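Local atomic coordinates of uncharacterized protein (Thermus thermophilus HB8, PDB entry 4WVC), a protein that probably hydrolyses mannosylglycerate, a solute made by thermophiles under osmotic stress, to mannose and glycerate, and cleaves glucosylglycerate with similar efficiency. Residues Tyr28-Leu33 with Arg79-Gly84; His71-Glu76 with Pro96-Ile101; Ser167-Lys172 with Ile295-Ser300. One frame throughout, in Å; residues are numbered along the deposited sequence.

Interactions 1 and 2 adjoin, their centres about 8 Å apart, and share the two-stranded antiparallel sheet of strands 31-32 and 72-73. Their segments alternate along the chain, and two backbone pairs join them, Gln31 with Val73 and Leu33 with His71. Both touch the bound glycerate, which is one of the two products: interaction 1 grips it through Trp32 and Tyr81, and interaction 2 brings the ring of His71 beside O4, the hydroxyl oxygen that Trp32 binds. Interaction 3 stands apart, its centre about 26 Å from that of interaction 1 and about 27 Å from that of interaction 2. It packs the segment that follows Asp165, the probable proton donor, against the loop after strand 293-294.

Interaction 1. Residues Tyr28-Leu33 with Arg79-Gly84; sequences YPYQWL and RDYFPG. With DGY ((2R)-2,3-dihydroxypropanoic acid), chain E.
The glycerate pocket is lined here by three aromatic residues, Tyr28, Trp32 and Tyr81, all three probably substrate-binding residues. Trp32 NE1 donates a nearly straight hydrogen bond (166°) to O4 of the glycerate at 3.0 Å, while Tyr81 OH gives its hydrogen to carboxylate oxygen O2 at 2.5 Å; the two rings thus hold opposite ends of the ligand. They also hold each other. The benzo edge of Trp32 points at the face of Tyr81 in an edge-to-face pair, planes at 78°, with Trp32 CH2 3.7 Å from Tyr81 CE1. With Tyr30 they form an aromatic cluster that joins strand 31-32 and the residue before it to the loop ahead of helix 85-88. The base of Tyr81 rests on two neighbours: Tyr81 CB lies 3.5 Å from Tyr30 CE2 and 3.6 Å from Pro29 CD. Its CG stands anti to the backbone N (chi1 -177°), which carries the ring past Tyr30 and on to the ligand. Tyr28 reaches the glycerate with its ring edge, Tyr28 CE1 lying 3.8 Å from ligand C1. Its hydroxyl is hydrogen-bonded to Glu393, the probable proton acceptor, and to Arg198 and Tyr349.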
loop_
_atom_site.group_PDB
_atom_site.type_symbol
_atom_site.label_atom_id
_atom_site.label_comp_id
_atom_site.label_asym_id
_atom_site.label_seq_id
_atom_site.Cartn_x
_atom_site.Cartn_y
_atom_site.Cartn_z
ATOM N N TYR A 28 -2.495 7.603 40.509
ATOM C CA TYR A 28 -2.684 8.472 39.347
ATOM C C TYR A 28 -3.917 9.344 39.562
ATOM O O TYR A 28 -4.975 9.105 38.965
ATOM C CB TYR A 28 -2.886 7.620 38.098
ATOM C CG TYR A 28 -1.718 6.726 37.723
ATOM C CD1 TYR A 28 -0.431 7.240 37.536
ATOM C CD2 TYR A 28 -1.917 5.369 37.502
ATOM C CE1 TYR A 28 0.627 6.408 37.183
ATOM C CE2 TYR A 28 -0.869 4.537 37.137
ATOM C CZ TYR A 28 0.401 5.060 36.985
ATOM O OH TYR A 28 1.409 4.214 36.589
ATOM N N PRO A 29 -3.800 10.360 40.433
ATOM C CA PRO A 29 -4.956 11.154 40.869
ATOM C C PRO A 29 -5.344 12.311 39.935
ATOM O O PRO A 29 -5.819 13.343 40.418
ATOM C CB PRO A 29 -4.461 11.725 42.209
ATOM C CG PRO A 29 -3.003 11.954 41.981
ATOM C CD PRO A 29 -2.544 10.869 41.015
ATOM N N TYR A 30 -5.143 12.156 38.623
ATOM C CA TYR A 30 -5.320 13.239 37.654
ATOM C C TYR A 30 -5.883 12.660 36.353
ATOM O O TYR A 30 -6.043 11.448 36.233
ATOM C CB TYR A 30 -3.982 13.941 37.374
ATOM C CG TYR A 30 -3.258 14.565 38.578
ATOM C CD1 TYR A 30 -3.833 15.594 39.316
ATOM C CD2 TYR A 30 -1.962 14.170 38.921
ATOM C CE1 TYR A 30 -3.167 16.176 40.393
ATOM C CE2 TYR A 30 -1.283 14.747 39.990
ATOM C CZ TYR A 30 -1.888 15.750 40.730
ATOM O OH TYR A 30 -1.204 16.333 41.791
ATOM N N GLN A 31 -6.170 13.493 35.369
ATOM C CA GLN A 31 -6.558 12.960 34.052
ATOM C C GLN A 31 -5.341 12.698 33.169
ATOM O O GLN A 31 -4.552 13.600 32.942
ATOM C CB GLN A 31 -7.497 13.920 33.314
ATOM C CG GLN A 31 -8.090 13.301 32.068
ATOM C CD GLN A 31 -9.144 14.171 31.452
ATOM O OE1 GLN A 31 -9.151 15.373 31.653
ATOM N NE2 GLN A 31 -10.060 13.563 30.707
ATOM N N TRP A 32 -5.207 11.467 32.678
ATOM C CA TRP A 32 -4.184 11.110 31.686
ATOM C C TRP A 32 -4.787 11.027 30.276
ATOM O O TRP A 32 -5.968 10.661 30.091
ATOM C CB TRP A 32 -3.481 9.805 32.055
ATOM C CG TRP A 32 -2.194 9.961 32.797
ATOM C CD1 TRP A 32 -0.932 9.810 32.285
ATOM C CD2 TRP A 32 -2.032 10.265 34.174
ATOM N NE1 TRP A 32 0.004 10.022 33.264
ATOM C CE2 TRP A 32 -0.647 10.300 34.433
ATOM C CE3 TRP A 32 -2.929 10.531 35.227
ATOM C CZ2 TRP A 32 -0.133 10.589 35.698
ATOM C CZ3 TRP A 32 -2.414 10.806 36.475
ATOM C CH2 TRP A 32 -1.037 10.836 36.700
ATOM N N LEU A 33 -3.968 11.380 29.291
ATOM C CA LEU A 33 -4.400 11.474 27.902
ATOM C C LEU A 33 -4.836 10.122 27.298
ATOM O O LEU A 33 -6.022 9.958 26.973
ATOM C CB LEU A 33 -3.294 12.112 27.034
ATOM C CG LEU A 33 -3.601 12.444 25.562
ATOM C CD1 LEU A 33 -2.614 13.501 25.078
ATOM C CD2 LEU A 33 -3.516 11.225 24.655
ATOM N N ARG A 79 -1.183 15.466 46.954
ATOM C CA ARG A 79 0.210 15.193 47.335
ATOM C C ARG A 79 0.637 13.777 46.951
ATOM O O ARG A 79 1.789 13.382 47.139
ATOM C CB ARG A 79 0.419 15.384 48.841
ATOM C CG ARG A 79 0.344 16.841 49.307
ATOM C CD ARG A 79 1.691 17.556 49.244
ATOM N NE ARG A 79 1.527 18.992 49.509
ATOM C CZ ARG A 79 1.385 19.546 50.718
ATOM N NH1 ARG A 79 1.395 18.803 51.820
ATOM N NH2 ARG A 79 1.221 20.863 50.826
ATOM N N ASP A 80 -0.296 13.027 46.385
ATOM C CA ASP A 80 -0.102 11.611 46.129
ATOM C C ASP A 80 0.765 11.340 44.883
ATOM O O ASP A 80 1.216 10.221 44.684
ATOM C CB ASP A 80 -1.471 10.914 45.967
ATOM C CG ASP A 80 -2.237 10.755 47.297
ATOM O OD1 ASP A 80 -1.608 10.498 48.343
ATOM O OD2 ASP A 80 -3.479 10.850 47.278
ATOM N N TYR A 81 0.968 12.347 44.039
ATOM C CA TYR A 81 1.672 12.152 42.775
ATOM C C TYR A 81 2.839 13.098 42.599
ATOM O O TYR A 81 2.718 14.302 42.815
ATOM C CB TYR A 81 0.716 12.295 41.585
ATOM C CG TYR A 81 1.387 12.030 40.262
ATOM C CD1 TYR A 81 1.491 10.732 39.770
ATOM C CD2 TYR A 81 1.953 13.079 39.510
ATOM C CE1 TYR A 81 2.122 10.481 38.566
ATOM C CE2 TYR A 81 2.586 12.831 38.303
ATOM C CZ TYR A 81 2.673 11.535 37.842
ATOM O OH TYR A 81 3.293 11.265 36.652
ATOM N N PHE A 82 3.956 12.537 42.142
ATOM C CA PHE A 82 5.111 13.310 41.712
ATOM C C PHE A 82 5.614 12.802 40.332
ATOM O O PHE A 82 5.795 11.589 40.148
ATOM C CB PHE A 82 6.196 13.208 42.787
ATOM C CG PHE A 82 7.479 13.877 42.422
ATOM C CD1 PHE A 82 8.393 13.224 41.618
ATOM C CD2 PHE A 82 7.776 15.145 42.893
ATOM C CE1 PHE A 82 9.579 13.824 41.273
ATOM C CE2 PHE A 82 8.960 15.759 42.547
ATOM C CZ PHE A 82 9.857 15.102 41.716
ATOM N N PRO A 83 5.892 13.733 39.374
ATOM C CA PRO A 83 5.907 15.195 39.556
ATOM C C PRO A 83 4.570 15.843 39.251
ATOM O O PRO A 83 4.024 15.638 38.177
ATOM C CB PRO A 83 7.001 15.673 38.581
ATOM C CG PRO A 83 7.346 14.499 37.724
ATOM C CD PRO A 83 6.401 13.373 38.041
ATOM N N GLY A 84 4.052 16.606 40.214
ATOM C CA GLY A 84 2.757 17.295 40.082
ATOM C C GLY A 84 2.867 18.694 39.481
ATOM O O GLY A 84 3.966 19.120 39.106
HETATM C C1 DGY E . 3.810 7.864 35.814
HETATM O O1 DGY E . 4.268 6.698 36.022
HETATM O O2 DGY E . 3.978 8.844 36.576
HETATM C C2 DGY E . 3.004 8.115 34.578
HETATM O O3 DGY E . 3.178 7.012 33.674
HETATM C C3 DGY E . 3.452 9.423 33.929
HETATM O O4 DGY E . 2.921 9.531 32.599
#

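Interaction 2. Residues His71-Glu76 with Pro96-Ile101; sequences HIVFHE and PATSGI. With DGY ((2R)-2,3-dihydroxypropanoic acid), chain E.
His71 meets both Ser99 and Ile101 and leads into strand 72-73. Its ND1 is hydrogen-bonded to Ser99 OG at 2.6 Å, and its backbone N to Ile101 O at 2.8 Å, with a second, weak bond to Ser99 OG. The imidazole is sandwiched: Ile72 CG1 lies over one face, and over the other Ile101 CD1 makes a CH-pi contact 3.8 Å from the ring centroid, only 11° off the normal. Chi1 of Ile101 (53°) sets CG1 between the backbone N and carbonyl carbon, and the side chain runs alongside that of His71 with CD1 over the ring. Held at ND1 and on both faces, the ring presents its other edge to the bound glycerate, with His71 CD2 3.1 Å from ligand O4. Ile72 O accepts Ser99 N at 3.1 Å. Val73 and Thr98 then form a single antiparallel beta bridge, which sets 96-101 along the edge of strand 72-73, whose other edge pairs with strand 31-32. Val73 CG1 rests on Pro96 CG. Phe74, the centre of an inverse gamma turn, donates its N to Ala97 O at 2.9 Å; Phe74 CE2 comes to 3.4 Å from Thr98 C and Ser99 N, and the ring meets Tyr30 edge-to-face. Beyond it, His75 nears Pro96, and its ring stacks on Phe20.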
loop_
_atom_site.group_PDB
_atom_site.type_symbol
_atom_site.label_atom_id
_atom_site.label_comp_id
_atom_site.label_asym_id
_atom_site.label_seq_id
_atom_site.Cartn_x
_atom_site.Cartn_y
_atom_site.Cartn_z
ATOM N N HIS A 71 -0.152 15.254 28.495
ATOM C CA HIS A 71 -0.364 13.890 28.972
ATOM C C HIS A 71 -1.111 13.810 30.294
ATOM O O HIS A 71 -1.741 12.797 30.578
ATOM C CB HIS A 71 0.943 13.071 28.934
ATOM C CG HIS A 71 1.747 13.104 30.182
ATOM N ND1 HIS A 71 2.152 14.276 30.783
ATOM C CD2 HIS A 71 2.280 12.099 30.916
ATOM C CE1 HIS A 71 2.882 13.988 31.846
ATOM N NE2 HIS A 71 2.989 12.674 31.940
ATOM N N ILE A 72 -1.026 14.862 31.098
ATOM C CA ILE A 72 -1.771 14.943 32.347
ATOM C C ILE A 72 -2.458 16.289 32.439
ATOM O O ILE A 72 -1.821 17.337 32.224
ATOM C CB ILE A 72 -0.857 14.830 33.601
ATOM C CG1 ILE A 72 -0.058 13.529 33.607
ATOM C CG2 ILE A 72 -1.689 14.930 34.869
ATOM C CD1 ILE A 72 1.143 13.533 34.538
ATOM N N VAL A 73 -3.747 16.260 32.754
ATOM C CA VAL A 73 -4.479 17.450 33.179
ATOM C C VAL A 73 -4.591 17.391 34.694
ATOM O O VAL A 73 -5.264 16.517 35.240
ATOM C CB VAL A 73 -5.880 17.540 32.562
ATOM C CG1 VAL A 73 -6.561 18.825 33.004
ATOM C CG2 VAL A 73 -5.788 17.498 31.044
ATOM N N PHE A 74 -3.898 18.307 35.362
ATOM C CA PHE A 74 -3.837 18.333 36.821
ATOM C C PHE A 74 -5.080 18.973 37.448
ATOM O O PHE A 74 -4.993 20.049 38.020
ATOM C CB PHE A 74 -2.593 19.092 37.268
ATOM C CG PHE A 74 -1.291 18.467 36.842
ATOM C CD1 PHE A 74 -0.920 17.210 37.300
ATOM C CD2 PHE A 74 -0.398 19.169 36.024
ATOM C CE1 PHE A 74 0.304 16.652 36.929
ATOM C CE2 PHE A 74 0.818 18.614 35.659
ATOM C CZ PHE A 74 1.171 17.350 36.108
ATOM N N HIS A 75 -6.233 18.317 37.343
ATOM C CA HIS A 75 -7.500 18.913 37.771
ATOM C C HIS A 75 -7.560 19.363 39.245
ATOM O O HIS A 75 -7.947 20.485 39.523
ATOM C CB HIS A 75 -8.667 17.960 37.486
ATOM C CG HIS A 75 -9.130 17.965 36.061
ATOM N ND1 HIS A 75 -8.713 17.025 35.139
ATOM C CD2 HIS A 75 -10.006 18.766 35.410
ATOM C CE1 HIS A 75 -9.290 17.268 33.978
ATOM N NE2 HIS A 75 -10.075 18.323 34.115
ATOM N N GLU A 76 -7.209 18.482 40.174
ATOM C CA GLU A 76 -7.357 18.753 41.596
ATOM C C GLU A 76 -6.032 18.591 42.301
ATOM O O GLU A 76 -5.299 17.649 42.042
ATOM C CB GLU A 76 -8.370 17.782 42.222
ATOM C CG GLU A 76 -9.821 17.974 41.777
ATOM C CD GLU A 76 -10.635 16.669 41.697
ATOM O OE1 GLU A 76 -10.059 15.560 41.539
ATOM O OE2 GLU A 76 -11.884 16.754 41.775
ATOM N N PRO A 96 -7.083 24.768 34.536
ATOM C CA PRO A 96 -6.233 23.985 35.446
ATOM C C PRO A 96 -4.844 23.695 34.873
ATOM O O PRO A 96 -4.669 23.686 33.661
ATOM C CB PRO A 96 -7.019 22.682 35.628
ATOM C CG PRO A 96 -7.835 22.541 34.394
ATOM C CD PRO A 96 -8.059 23.920 33.826
ATOM N N ALA A 97 -3.860 23.477 35.733
ATOM C CA ALA A 97 -2.485 23.192 35.281
ATOM C C ALA A 97 -2.398 21.889 34.478
ATOM O O ALA A 97 -3.232 21.007 34.641
ATOM C CB ALA A 97 -1.540 23.130 36.464
ATOM N N THR A 98 -1.390 21.786 33.609
ATOM C CA THR A 98 -1.146 20.577 32.816
ATOM C C THR A 98 0.335 20.285 32.749
ATOM O O THR A 98 1.164 21.118 33.122
ATOM C CB THR A 98 -1.707 20.714 31.379
ATOM O OG1 THR A 98 -0.909 21.625 30.633
ATOM C CG2 THR A 98 -3.156 21.219 31.392
ATOM N N SER A 99 0.686 19.092 32.278
ATOM C CA SER A 99 2.077 18.795 31.980
ATOM C C SER A 99 2.463 19.490 30.673
ATOM O O SER A 99 1.620 20.049 29.992
ATOM C CB SER A 99 2.269 17.297 31.830
ATOM O OG SER A 99 1.534 16.814 30.725
ATOM N N GLY A 100 3.742 19.439 30.332
ATOM C CA GLY A 100 4.269 20.109 29.155
ATOM C C GLY A 100 4.592 19.148 28.032
ATOM O O GLY A 100 5.208 19.557 27.049
ATOM N N ILE A 101 4.192 17.881 28.159
ATOM C CA ILE A 101 4.481 16.860 27.130
ATOM C C ILE A 101 3.192 16.170 26.720
ATOM O O ILE A 101 2.158 16.346 27.383
ATOM C CB ILE A 101 5.472 15.805 27.636
ATOM C CG1 ILE A 101 4.982 15.217 28.960
ATOM C CG2 ILE A 101 6.871 16.400 27.820
ATOM C CD1 ILE A 101 5.681 13.931 29.314
HETATM C C1 DGY E . 3.810 7.864 35.814
HETATM O O1 DGY E . 4.268 6.698 36.022
HETATM O O2 DGY E . 3.978 8.844 36.576
HETATM C C2 DGY E . 3.004 8.115 34.578
HETATM O O3 DGY E . 3.178 7.012 33.674
HETATM C C3 DGY E . 3.452 9.423 33.929
HETATM O O4 DGY E . 2.921 9.531 32.599
#

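Interaction 3. Residues Ser167-Lys172 with Ile295-Ser300; sequences SPAWDK and IAVKTS
Ala169, Ile295 and Val297 bury the most surface where the segment leading into helix 171-175 meets the loop after strand 293-294. Ala169 is the centre of the contact: its methyl faces both Ile295 and Val297, with Ala169 CB 4.0 Å from Ile295 CG2 and 4.3 Å from Val297 CB. Ile295 also presses on the backbone, CG2 lying 3.2 Å from Ala169 O, and its CD1 comes to the rim of the Trp170 indole, 4.4 Å from Trp170 CZ3. In Val297, CG1 stands anti to the backbone N (chi1 177°), which aims that branch at the start of the helical turn, 3.8 Å from Ala169 N and 4.1 Å from Pro168 CB. Ala296, between these two residues, is the centre of an inverse gamma turn that brings both side chains onto the same neighbour. Toward Thr299 the surface becomes polar: a water hydrogen-bonded to Ser167 OG and Thr299 OG1 bridges the segments, while Thr299 CG2 touches Ser167 OG. Around the contact, the indole NE1 of Trp170 is bonded to Met164 O, just before Asp165, and Asp171 forms a salt bridge with Arg351, next to Trp350, probably a substrate-binding residue. With aliphatic groups packed on a methyl and on the backbone, and one water bridging the polar side chains, the contact probably relies on shape more than on direct polar bonds.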
loop_
_atom_site.group_PDB
_atom_site.type_symbol
_atom_site.label_atom_id
_atom_site.label_comp_id
_atom_site.label_asym_id
_atom_site.label_seq_id
_atom_site.Cartn_x
_atom_site.Cartn_y
_atom_site.Cartn_z
ATOM N N SER A 167 10.445 1.420 29.106
ATOM C CA SER A 167 10.694 0.408 28.066
ATOM C C SER A 167 12.191 0.254 27.854
ATOM O O SER A 167 12.920 1.244 27.800
ATOM C CB SER A 167 10.035 0.785 26.739
ATOM O OG SER A 167 10.407 -0.130 25.728
ATOM N N PRO A 168 12.666 -0.989 27.739
ATOM C CA PRO A 168 14.108 -1.102 27.539
ATOM C C PRO A 168 14.617 -0.421 26.254
ATOM O O PRO A 168 15.793 -0.120 26.186
ATOM C CB PRO A 168 14.344 -2.615 27.506
ATOM C CG PRO A 168 13.182 -3.184 28.278
ATOM C CD PRO A 168 12.028 -2.299 27.932
ATOM N N ALA A 169 13.749 -0.149 25.267
ATOM C CA ALA A 169 14.167 0.618 24.075
ATOM C C ALA A 169 14.752 2.002 24.428
ATOM O O ALA A 169 15.646 2.479 23.744
ATOM C CB ALA A 169 13.013 0.754 23.097
ATOM N N TRP A 170 14.245 2.627 25.501
ATOM C CA TRP A 170 14.710 3.944 25.921
ATOM C C TRP A 170 16.003 3.952 26.734
ATOM O O TRP A 170 16.577 5.034 26.926
ATOM C CB TRP A 170 13.636 4.703 26.710
ATOM C CG TRP A 170 12.202 4.558 26.212
ATOM C CD1 TRP A 170 11.094 4.534 26.989
ATOM C CD2 TRP A 170 11.739 4.399 24.850
ATOM N NE1 TRP A 170 9.971 4.389 26.219
ATOM C CE2 TRP A 170 10.335 4.311 24.904
ATOM C CE3 TRP A 170 12.370 4.331 23.597
ATOM C CZ2 TRP A 170 9.550 4.151 23.764
ATOM C CZ3 TRP A 170 11.577 4.163 22.454
ATOM C CH2 TRP A 170 10.193 4.078 22.551
ATOM N N ASP A 171 16.488 2.802 27.199
ATOM C CA ASP A 171 17.678 2.799 28.091
ATOM C C ASP A 171 18.867 3.573 27.511
ATOM O O ASP A 171 19.401 4.472 28.171
ATOM C CB ASP A 171 18.184 1.386 28.385
ATOM C CG ASP A 171 17.275 0.602 29.278
ATOM O OD1 ASP A 171 16.283 1.133 29.830
ATOM O OD2 ASP A 171 17.569 -0.598 29.392
ATOM N N LYS A 172 19.302 3.215 26.304
ATOM C CA LYS A 172 20.484 3.874 25.728
ATOM C C LYS A 172 20.198 5.345 25.393
ATOM O O LYS A 172 21.009 6.206 25.708
ATOM C CB LYS A 172 21.048 3.127 24.525
ATOM C CG LYS A 172 22.464 3.572 24.133
ATOM C CD LYS A 172 23.078 2.789 22.957
ATOM C CE LYS A 172 22.398 3.111 21.608
ATOM N NZ LYS A 172 23.114 4.146 20.804
ATOM N N ILE A 295 17.005 1.445 17.338
ATOM C CA ILE A 295 17.157 0.831 18.646
ATOM C C ILE A 295 16.745 -0.626 18.520
ATOM O O ILE A 295 15.549 -0.958 18.463
ATOM C CB ILE A 295 16.251 1.511 19.684
ATOM C CG1 ILE A 295 16.541 3.016 19.769
ATOM C CG2 ILE A 295 16.403 0.828 21.058
ATOM C CD1 ILE A 295 15.395 3.822 20.361
ATOM N N ALA A 296 17.724 -1.509 18.459
ATOM C CA ALA A 296 17.452 -2.922 18.232
ATOM C C ALA A 296 16.926 -3.623 19.500
ATOM O O ALA A 296 17.602 -4.463 20.073
ATOM C CB ALA A 296 18.699 -3.622 17.706
ATOM N N VAL A 297 15.704 -3.288 19.902
ATOM C CA VAL A 297 15.061 -3.862 21.090
ATOM C C VAL A 297 13.613 -4.155 20.706
ATOM O O VAL A 297 12.857 -3.232 20.358
ATOM C CB VAL A 297 15.102 -2.895 22.313
ATOM C CG1 VAL A 297 14.370 -3.480 23.524
ATOM C CG2 VAL A 297 16.526 -2.563 22.700
ATOM N N LYS A 298 13.249 -5.433 20.744
ATOM C CA LYS A 298 11.903 -5.885 20.389
ATOM C C LYS A 298 10.974 -5.754 21.592
ATOM O O LYS A 298 11.057 -6.546 22.538
ATOM C CB LYS A 298 11.912 -7.361 19.949
ATOM C CG LYS A 298 12.857 -7.782 18.813
ATOM C CD LYS A 298 12.836 -9.307 18.750
ATOM C CE LYS A 298 13.569 -9.900 17.586
ATOM N NZ LYS A 298 15.039 -9.709 17.690
ATOM N N THR A 299 10.106 -4.745 21.564
ATOM C CA THR A 299 9.096 -4.537 22.580
ATOM C C THR A 299 7.748 -4.724 21.950
ATOM O O THR A 299 7.637 -4.860 20.739
ATOM C CB THR A 299 9.165 -3.125 23.199
ATOM O OG1 THR A 299 8.688 -2.152 22.266
ATOM C CG2 THR A 299 10.579 -2.788 23.605
ATOM N N SER A 300 6.704 -4.692 22.762
ATOM C CA SER A 300 5.380 -4.941 22.252
ATOM C C SER A 300 4.825 -3.757 21.471
ATOM O O SER A 300 3.797 -3.898 20.813
ATOM C CB SER A 300 4.440 -5.295 23.386
ATOM O OG SER A 300 4.291 -4.203 24.301
HETATM O O HOH W 1 9.043 0.476 22.976
#